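Local coordinates for protein tricorn protease (Thermoplasma acidophilum, PDB 1K32) that acts as a hexameric serine protease that probably cleaves peptides released by the proteasome, with beta-propeller domains thought to control passage to and from the catalytic site, at residues G185-E190 with H214-I219; Y229-D232 with D237-K240. All coordinates share one frame; numbering follows the deposited sequence.

In the fold
Both contacts belong to the six-bladed beta propeller in the first part of the chain, and their centres lie about 10 Å apart. Contact 1 joins two consecutive blades: 185-190 lies on the third strand of one four-stranded antiparallel sheet, 214-219 on the second strand of the next. Contact 2 stays inside that second blade, where 229-232 and 237-240 pair its third and fourth strands. Along the chain the second contact opens only after the first has closed, and strands 215-220 and 227-232 are neighbours in one sheet. Together they sample two levels of the propeller's construction, apolar packing between blades and backbone pairing within a blade.

Contact 1. Residues G185-E190 with H214-I219; sequences GKIWIE and HRIYFI
I187 reaches across from its own sheet toward I216 and F218 on the next one. Starting at CB, its side chain splits into two branches. The short one, I187 CG2, lies 4.5 Å from I216 CD1. The long one runs through CG1, which sits beside the backbone N, and then stretches straight out (chi2 -179°), so the tip CD1 is carried well clear of its own strand. There I187 CD1 meets I216 CG2 at 4.0 Å, the closest approach of the contact. A looser touch follows on F218, with I187 CD1 4.5 Å from F218 CD2 and approaching the ring obliquely. I216 has nearly the same shape as I187, and the two side chains slide past one another in opposite directions, each long branch lying by the short branch of the other. The CA atoms of I187 and I216 stay 9.6 Å apart, a spacing for packed sheets rather than paired strands. P209 and I211 of strand 207-212, with I199 of strand 195-200, close in around the isoleucines. Everything that touches here is hydrocarbon and buried, so adjacent blades are joined at this point by dispersion and the hydrophobic effect, without the directional demands of polar bonds.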
ATOM      1  N   GLY A 185       1.630 -70.479 -14.814  1.00 21.50           N
ATOM      2  CA  GLY A 185       2.979 -70.993 -14.620  1.00 21.50           C
ATOM      3  C   GLY A 185       3.275 -72.207 -15.475  1.00 22.86           C
ATOM      4  O   GLY A 185       2.488 -73.149 -15.506  1.00 20.61           O
ATOM      5  N   LYS A 186       4.407 -72.175 -16.177  1.00 23.96           N
ATOM      6  CA  LYS A 186       4.818 -73.270 -17.056  1.00 23.15           C
ATOM      7  C   LYS A 186       6.298 -73.591 -16.802  1.00 23.77           C
ATOM      8  O   LYS A 186       7.062 -72.741 -16.330  1.00 23.13           O
ATOM      9  CB  LYS A 186       4.623 -72.871 -18.523  1.00 24.97           C
ATOM     10  CG  LYS A 186       3.187 -72.538 -18.920  1.00 25.21           C
ATOM     11  CD  LYS A 186       3.104 -72.100 -20.384  1.00 27.75           C
ATOM     12  CE  LYS A 186       1.663 -71.829 -20.804  1.00 28.60           C
ATOM     13  NZ  LYS A 186       1.503 -71.664 -22.274  1.00 29.62           N
ATOM     14  N   ILE A 187       6.706 -74.809 -17.126  1.00 21.56           N
ATOM     15  CA  ILE A 187       8.084 -75.207 -16.896  1.00 21.48           C
ATOM     16  C   ILE A 187       8.789 -75.657 -18.167  1.00 22.63           C
ATOM     17  O   ILE A 187       8.223 -76.376 -18.996  1.00 20.58           O
ATOM     18  CB  ILE A 187       8.172 -76.348 -15.853  1.00 21.14           C
ATOM     19  CG1 ILE A 187       7.461 -75.928 -14.557  1.00 21.25           C
ATOM     20  CG2 ILE A 187       9.635 -76.692 -15.582  1.00 16.49           C
ATOM     21  CD1 ILE A 187       7.505 -76.959 -13.464  1.00 22.46           C
ATOM     22  N   TRP A 188      10.035 -75.222 -18.315  1.00 22.32           N
ATOM     23  CA  TRP A 188      10.840 -75.589 -19.472  1.00 22.61           C
ATOM     24  C   TRP A 188      12.098 -76.264 -18.953  1.00 24.37           C
ATOM     25  O   TRP A 188      12.514 -76.004 -17.827  1.00 25.58           O
ATOM     26  CB  TRP A 188      11.251 -74.357 -20.276  1.00 21.99           C
ATOM     27  CG  TRP A 188      10.158 -73.663 -21.028  1.00 24.81           C
ATOM     28  CD1 TRP A 188       9.080 -73.011 -20.502  1.00 24.67           C
ATOM     29  CD2 TRP A 188      10.075 -73.492 -22.451  1.00 26.16           C
ATOM     30  NE1 TRP A 188       8.336 -72.439 -21.506  1.00 22.52           N
ATOM     31  CE2 TRP A 188       8.921 -72.717 -22.712  1.00 25.53           C
ATOM     32  CE3 TRP A 188      10.867 -73.917 -23.531  1.00 25.60           C
ATOM     33  CZ2 TRP A 188       8.535 -72.354 -24.012  1.00 24.50           C
ATOM     34  CZ3 TRP A 188      10.483 -73.558 -24.824  1.00 26.89           C
ATOM     35  CH2 TRP A 188       9.321 -72.780 -25.051  1.00 27.57           C
ATOM     36  N   ILE A 189      12.705 -77.119 -19.772  1.00 24.83           N
ATOM     37  CA  ILE A 189      13.931 -77.800 -19.379  1.00 25.76           C
ATOM     38  C   ILE A 189      14.923 -77.843 -20.537  1.00 26.44           C
ATOM     39  O   ILE A 189      14.545 -77.988 -21.701  1.00 24.41           O
ATOM     40  CB  ILE A 189      13.646 -79.235 -18.883  1.00 26.43           C
ATOM     41  CG1 ILE A 189      14.895 -79.817 -18.234  1.00 26.94           C
ATOM     42  CG2 ILE A 189      13.223 -80.123 -20.039  1.00 25.98           C
ATOM     43  CD1 ILE A 189      14.623 -81.051 -17.405  1.00 26.98           C
ATOM     44  N   GLU A 190      16.201 -77.703 -20.207  1.00 27.20           N
ATOM     45  CA  GLU A 190      17.248 -77.719 -21.213  1.00 29.65           C
ATOM     46  C   GLU A 190      17.439 -79.166 -21.650  1.00 31.25           C
ATOM     47  O   GLU A 190      17.464 -80.063 -20.819  1.00 30.05           O
ATOM     48  CB  GLU A 190      18.536 -77.158 -20.610  1.00 28.97           C
ATOM     49  CG  GLU A 190      19.595 -76.751 -21.614  1.00 30.66           C
ATOM     50  CD  GLU A 190      20.833 -76.183 -20.937  1.00 30.26           C
ATOM     51  OE1 GLU A 190      21.687 -75.597 -21.630  1.00 32.28           O
ATOM     52  OE2 GLU A 190      20.956 -76.322 -19.704  1.00 32.48           O
ATOM     53  N   HIS A 214      14.651 -87.302  -9.251  1.00 37.83           N
ATOM     54  CA  HIS A 214      14.523 -86.911 -10.645  1.00 38.06           C
ATOM     55  C   HIS A 214      13.070 -86.620 -10.982  1.00 36.14           C
ATOM     56  O   HIS A 214      12.561 -87.002 -12.042  1.00 34.00           O
ATOM     57  CB  HIS A 214      15.099 -87.987 -11.565  1.00 41.05           C
ATOM     58  CG  HIS A 214      16.592 -88.028 -11.560  1.00 43.83           C
ATOM     59  ND1 HIS A 214      17.319 -88.415 -10.456  1.00 46.57           N
ATOM     60  CD2 HIS A 214      17.497 -87.662 -12.498  1.00 46.13           C
ATOM     61  CE1 HIS A 214      18.610 -88.283 -10.713  1.00 47.56           C
ATOM     62  NE2 HIS A 214      18.743 -87.827 -11.945  1.00 48.16           N
ATOM     63  N   ARG A 215      12.409 -85.941 -10.051  1.00 34.45           N
ATOM     64  CA  ARG A 215      11.017 -85.548 -10.216  1.00 33.68           C
ATOM     65  C   ARG A 215      10.846 -84.088  -9.850  1.00 31.47           C
ATOM     66  O   ARG A 215      11.467 -83.592  -8.913  1.00 31.97           O
ATOM     67  CB  ARG A 215      10.094 -86.392  -9.338  1.00 34.61           C
ATOM     68  CG  ARG A 215       9.999 -87.842  -9.762  1.00 36.82           C
ATOM     69  CD  ARG A 215       8.590 -88.371  -9.558  1.00 38.33           C
ATOM     70  NE  ARG A 215       8.155 -89.086 -10.751  1.00 39.48           N
ATOM     71  CZ  ARG A 215       6.972 -88.940 -11.330  1.00 37.86           C
ATOM     72  NH1 ARG A 215       6.691 -89.639 -12.413  1.00 40.90           N
ATOM     73  NH2 ARG A 215       6.071 -88.105 -10.837  1.00 37.15           N
ATOM     74  N   ILE A 216      10.008 -83.397 -10.604  1.00 30.43           N
ATOM     75  CA  ILE A 216       9.745 -81.998 -10.332  1.00 29.53           C
ATOM     76  C   ILE A 216       8.441 -81.955  -9.557  1.00 27.32           C
ATOM     77  O   ILE A 216       7.415 -82.425 -10.042  1.00 28.91           O
ATOM     78  CB  ILE A 216       9.560 -81.173 -11.635  1.00 29.70           C
ATOM     79  CG1 ILE A 216      10.769 -81.344 -12.552  1.00 29.95           C
ATOM     80  CG2 ILE A 216       9.371 -79.691 -11.293  1.00 29.23           C
ATOM     81  CD1 ILE A 216      10.577 -80.736 -13.934  1.00 29.60           C
ATOM     82  N   TYR A 217       8.482 -81.429  -8.344  1.00 26.76           N
ATOM     83  CA  TYR A 217       7.268 -81.302  -7.555  1.00 25.91           C
ATOM     84  C   TYR A 217       6.784 -79.859  -7.634  1.00 25.23           C
ATOM     85  O   TYR A 217       7.587 -78.914  -7.714  1.00 21.92           O
ATOM     86  CB  TYR A 217       7.516 -81.713  -6.106  1.00 28.41           C
ATOM     87  CG  TYR A 217       7.769 -83.194  -5.950  1.00 30.12           C
ATOM     88  CD1 TYR A 217       8.988 -83.762  -6.331  1.00 30.79           C
ATOM     89  CD2 TYR A 217       6.777 -84.032  -5.445  1.00 30.24           C
ATOM     90  CE1 TYR A 217       9.209 -85.128  -6.211  1.00 33.07           C
ATOM     91  CE2 TYR A 217       6.981 -85.391  -5.322  1.00 31.27           C
ATOM     92  CZ  TYR A 217       8.195 -85.939  -5.705  1.00 32.96           C
ATOM     93  OH  TYR A 217       8.382 -87.297  -5.581  1.00 32.29           O
ATOM     94  N   PHE A 218       5.465 -79.690  -7.631  1.00 24.24           N
ATOM     95  CA  PHE A 218       4.878 -78.365  -7.738  1.00 23.39           C
ATOM     96  C   PHE A 218       3.435 -78.358  -7.268  1.00 24.64           C
ATOM     97  O   PHE A 218       2.870 -79.402  -6.910  1.00 24.72           O
ATOM     98  CB  PHE A 218       4.950 -77.878  -9.193  1.00 22.76           C
ATOM     99  CG  PHE A 218       4.313 -78.817 -10.180  1.00 23.21           C
ATOM    100  CD1 PHE A 218       2.938 -78.814 -10.382  1.00 22.54           C
ATOM    101  CD2 PHE A 218       5.093 -79.727 -10.894  1.00 23.45           C
ATOM    102  CE1 PHE A 218       2.345 -79.713 -11.287  1.00 23.36           C
ATOM    103  CE2 PHE A 218       4.517 -80.622 -11.796  1.00 23.50           C
ATOM    104  CZ  PHE A 218       3.134 -80.616 -11.992  1.00 22.92           C
ATOM    105  N   ILE A 219       2.831 -77.180  -7.303  1.00 22.94           N
ATOM    106  CA  ILE A 219       1.458 -77.034  -6.865  1.00 23.10           C
ATOM    107  C   ILE A 219       0.522 -76.550  -7.963  1.00 24.54           C
ATOM    108  O   ILE A 219       0.885 -75.681  -8.768  1.00 21.95           O
ATOM    109  CB  ILE A 219       1.374 -76.042  -5.681  1.00 23.75           C
ATOM    110  CG1 ILE A 219       2.134 -76.602  -4.475  1.00 22.42           C
ATOM    111  CG2 ILE A 219      -0.096 -75.753  -5.338  1.00 22.34           C
ATOM    112  CD1 ILE A 219       2.293 -75.611  -3.340  1.00 22.95           C
TER

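Contact 2. Residues Y229-D232 with D237-K240; sequences YSTD and DLRK
S230 and R239 are joined by two backbone hydrogen bonds, which make them the hydrogen-bonded pair of this antiparallel ladder. R239 N gives to S230 O at 2.9 Å, a fairly straight bond (160°), and S230 N gives to R239 O at 3.0 Å on a more bent path (140°). S230 O also receives the CA-H of L238, 3.4 Å from L238 CA. Next along is the non-hydrogen-bonded pair, Y229 and K240. Their side chains run side by side in the same direction, with K240 CB 3.6 Å from Y229 CE2 and K240 CD 3.8 Å from Y229 OH, so the lysine's methylenes follow the phenol out to its hydroxyl. With CG anti to the backbone N (chi1 177°) and a further turn at chi2, L238 brings CD1 back to the partner strand, 3.8 Å from T231 CG2 and 4.0 Å from Y229 CD2.

Further out, polar ends fix these groups. Y229 OH bonds to D223, K240 NZ bends round to the carbonyl of T242, and S230 OG hydrogen-bonds to R215 on the neighbouring strand 215-220. D232 OD1 takes the N-H groups of both D234 and K236, the first of them an Asx turn, and ties down the connecting loop. D237, two residues before the return strand, takes the left-handed helical conformation. The whole is a beta hairpin, and its strands are the third and fourth of a four-stranded antiparallel propeller blade.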
ATOM      1  N   TYR A 229       1.663 -82.033  -6.783  1.00 22.94           N
ATOM      2  CA  TYR A 229       1.770 -82.987  -7.890  1.00 22.01           C
ATOM      3  C   TYR A 229       3.248 -83.107  -8.247  1.00 22.73           C
ATOM      4  O   TYR A 229       4.090 -82.403  -7.679  1.00 20.57           O
ATOM      5  CB  TYR A 229       1.037 -82.480  -9.142  1.00 23.05           C
ATOM      6  CG  TYR A 229      -0.470 -82.398  -9.033  1.00 24.57           C
ATOM      7  CD1 TYR A 229      -1.078 -81.372  -8.316  1.00 24.56           C
ATOM      8  CD2 TYR A 229      -1.288 -83.357  -9.637  1.00 26.04           C
ATOM      9  CE1 TYR A 229      -2.449 -81.298  -8.196  1.00 26.81           C
ATOM     10  CE2 TYR A 229      -2.675 -83.296  -9.525  1.00 25.82           C
ATOM     11  CZ  TYR A 229      -3.245 -82.259  -8.798  1.00 27.19           C
ATOM     12  OH  TYR A 229      -4.603 -82.179  -8.639  1.00 26.37           O
ATOM     13  N   SER A 230       3.557 -83.989  -9.192  1.00 22.52           N
ATOM     14  CA  SER A 230       4.928 -84.139  -9.657  1.00 26.85           C
ATOM     15  C   SER A 230       4.945 -84.833 -11.016  1.00 27.64           C
ATOM     16  O   SER A 230       3.959 -85.468 -11.416  1.00 26.04           O
ATOM     17  CB  SER A 230       5.775 -84.927  -8.646  1.00 26.38           C
ATOM     18  OG  SER A 230       5.483 -86.310  -8.682  1.00 28.68           O
ATOM     19  N   THR A 231       6.054 -84.671 -11.734  1.00 26.94           N
ATOM     20  CA  THR A 231       6.245 -85.300 -13.037  1.00 28.36           C
ATOM     21  C   THR A 231       7.716 -85.682 -13.120  1.00 29.24           C
ATOM     22  O   THR A 231       8.500 -85.300 -12.256  1.00 28.88           O
ATOM     23  CB  THR A 231       5.946 -84.334 -14.214  1.00 29.50           C
ATOM     24  OG1 THR A 231       6.878 -83.239 -14.190  1.00 28.75           O
ATOM     25  CG2 THR A 231       4.513 -83.797 -14.134  1.00 29.64           C
ATOM     26  N   ASP A 232       8.099 -86.441 -14.143  1.00 29.93           N
ATOM     27  CA  ASP A 232       9.509 -86.766 -14.301  1.00 30.96           C
ATOM     28  C   ASP A 232      10.098 -85.547 -15.012  1.00 31.27           C
ATOM     29  O   ASP A 232       9.352 -84.645 -15.389  1.00 30.21           O
ATOM     30  CB  ASP A 232       9.709 -88.035 -15.139  1.00 31.02           C
ATOM     31  CG  ASP A 232       8.958 -88.004 -16.461  1.00 32.48           C
ATOM     32  OD1 ASP A 232       8.971 -86.970 -17.166  1.00 29.25           O
ATOM     33  OD2 ASP A 232       8.362 -89.044 -16.808  1.00 35.21           O
ATOM     34  N   ASP A 237       4.285 -88.716 -16.686  1.00 34.17           N
ATOM     35  CA  ASP A 237       3.955 -89.496 -15.494  1.00 34.79           C
ATOM     36  C   ASP A 237       3.426 -88.638 -14.348  1.00 34.05           C
ATOM     37  O   ASP A 237       3.907 -88.735 -13.221  1.00 33.81           O
ATOM     38  CB  ASP A 237       5.194 -90.259 -15.015  1.00 34.83           C
ATOM     39  CG  ASP A 237       4.878 -91.254 -13.914  1.00 36.52           C
ATOM     40  OD1 ASP A 237       5.813 -91.654 -13.193  1.00 34.75           O
ATOM     41  OD2 ASP A 237       3.694 -91.641 -13.776  1.00 37.66           O
ATOM     42  N   LEU A 238       2.429 -87.812 -14.635  1.00 33.62           N
ATOM     43  CA  LEU A 238       1.860 -86.929 -13.622  1.00 34.42           C
ATOM     44  C   LEU A 238       1.284 -87.684 -12.434  1.00 34.17           C
ATOM     45  O   LEU A 238       0.503 -88.618 -12.606  1.00 33.52           O
ATOM     46  CB  LEU A 238       0.760 -86.053 -14.240  1.00 33.85           C
ATOM     47  CG  LEU A 238       0.012 -85.104 -13.297  1.00 33.02           C
ATOM     48  CD1 LEU A 238       0.946 -83.992 -12.840  1.00 32.36           C
ATOM     49  CD2 LEU A 238      -1.195 -84.516 -14.018  1.00 33.66           C
ATOM     50  N   ARG A 239       1.666 -87.260 -11.233  1.00 34.15           N
ATOM     51  CA  ARG A 239       1.179 -87.861  -9.995  1.00 34.96           C
ATOM     52  C   ARG A 239       0.593 -86.810  -9.051  1.00 34.25           C
ATOM     53  O   ARG A 239       1.059 -85.670  -9.000  1.00 30.37           O
ATOM     54  CB  ARG A 239       2.306 -88.599  -9.274  1.00 36.41           C
ATOM     55  CG  ARG A 239       2.894 -89.749 -10.061  1.00 41.03           C
ATOM     56  CD  ARG A 239       4.067 -90.366  -9.332  1.00 43.76           C
ATOM     57  NE  ARG A 239       4.747 -91.356 -10.158  1.00 47.15           N
ATOM     58  CZ  ARG A 239       5.844 -92.008  -9.792  1.00 48.20           C
ATOM     59  NH1 ARG A 239       6.392 -92.892 -10.615  1.00 48.95           N
ATOM     60  NH2 ARG A 239       6.394 -91.774  -8.605  1.00 48.53           N
ATOM     61  N   LYS A 240      -0.429 -87.214  -8.302  1.00 33.25           N
ATOM     62  CA  LYS A 240      -1.094 -86.345  -7.335  1.00 32.44           C
ATOM     63  C   LYS A 240      -0.753 -86.891  -5.948  1.00 32.81           C
ATOM     64  O   LYS A 240      -1.138 -88.010  -5.612  1.00 33.50           O
ATOM     65  CB  LYS A 240      -2.607 -86.382  -7.584  1.00 32.56           C
ATOM     66  CG  LYS A 240      -3.465 -85.559  -6.636  1.00 30.96           C
ATOM     67  CD  LYS A 240      -4.919 -85.638  -7.084  1.00 34.02           C
ATOM     68  CE  LYS A 240      -5.868 -84.933  -6.135  1.00 34.72           C
ATOM     69  NZ  LYS A 240      -5.907 -85.555  -4.786  1.00 35.79           N
TER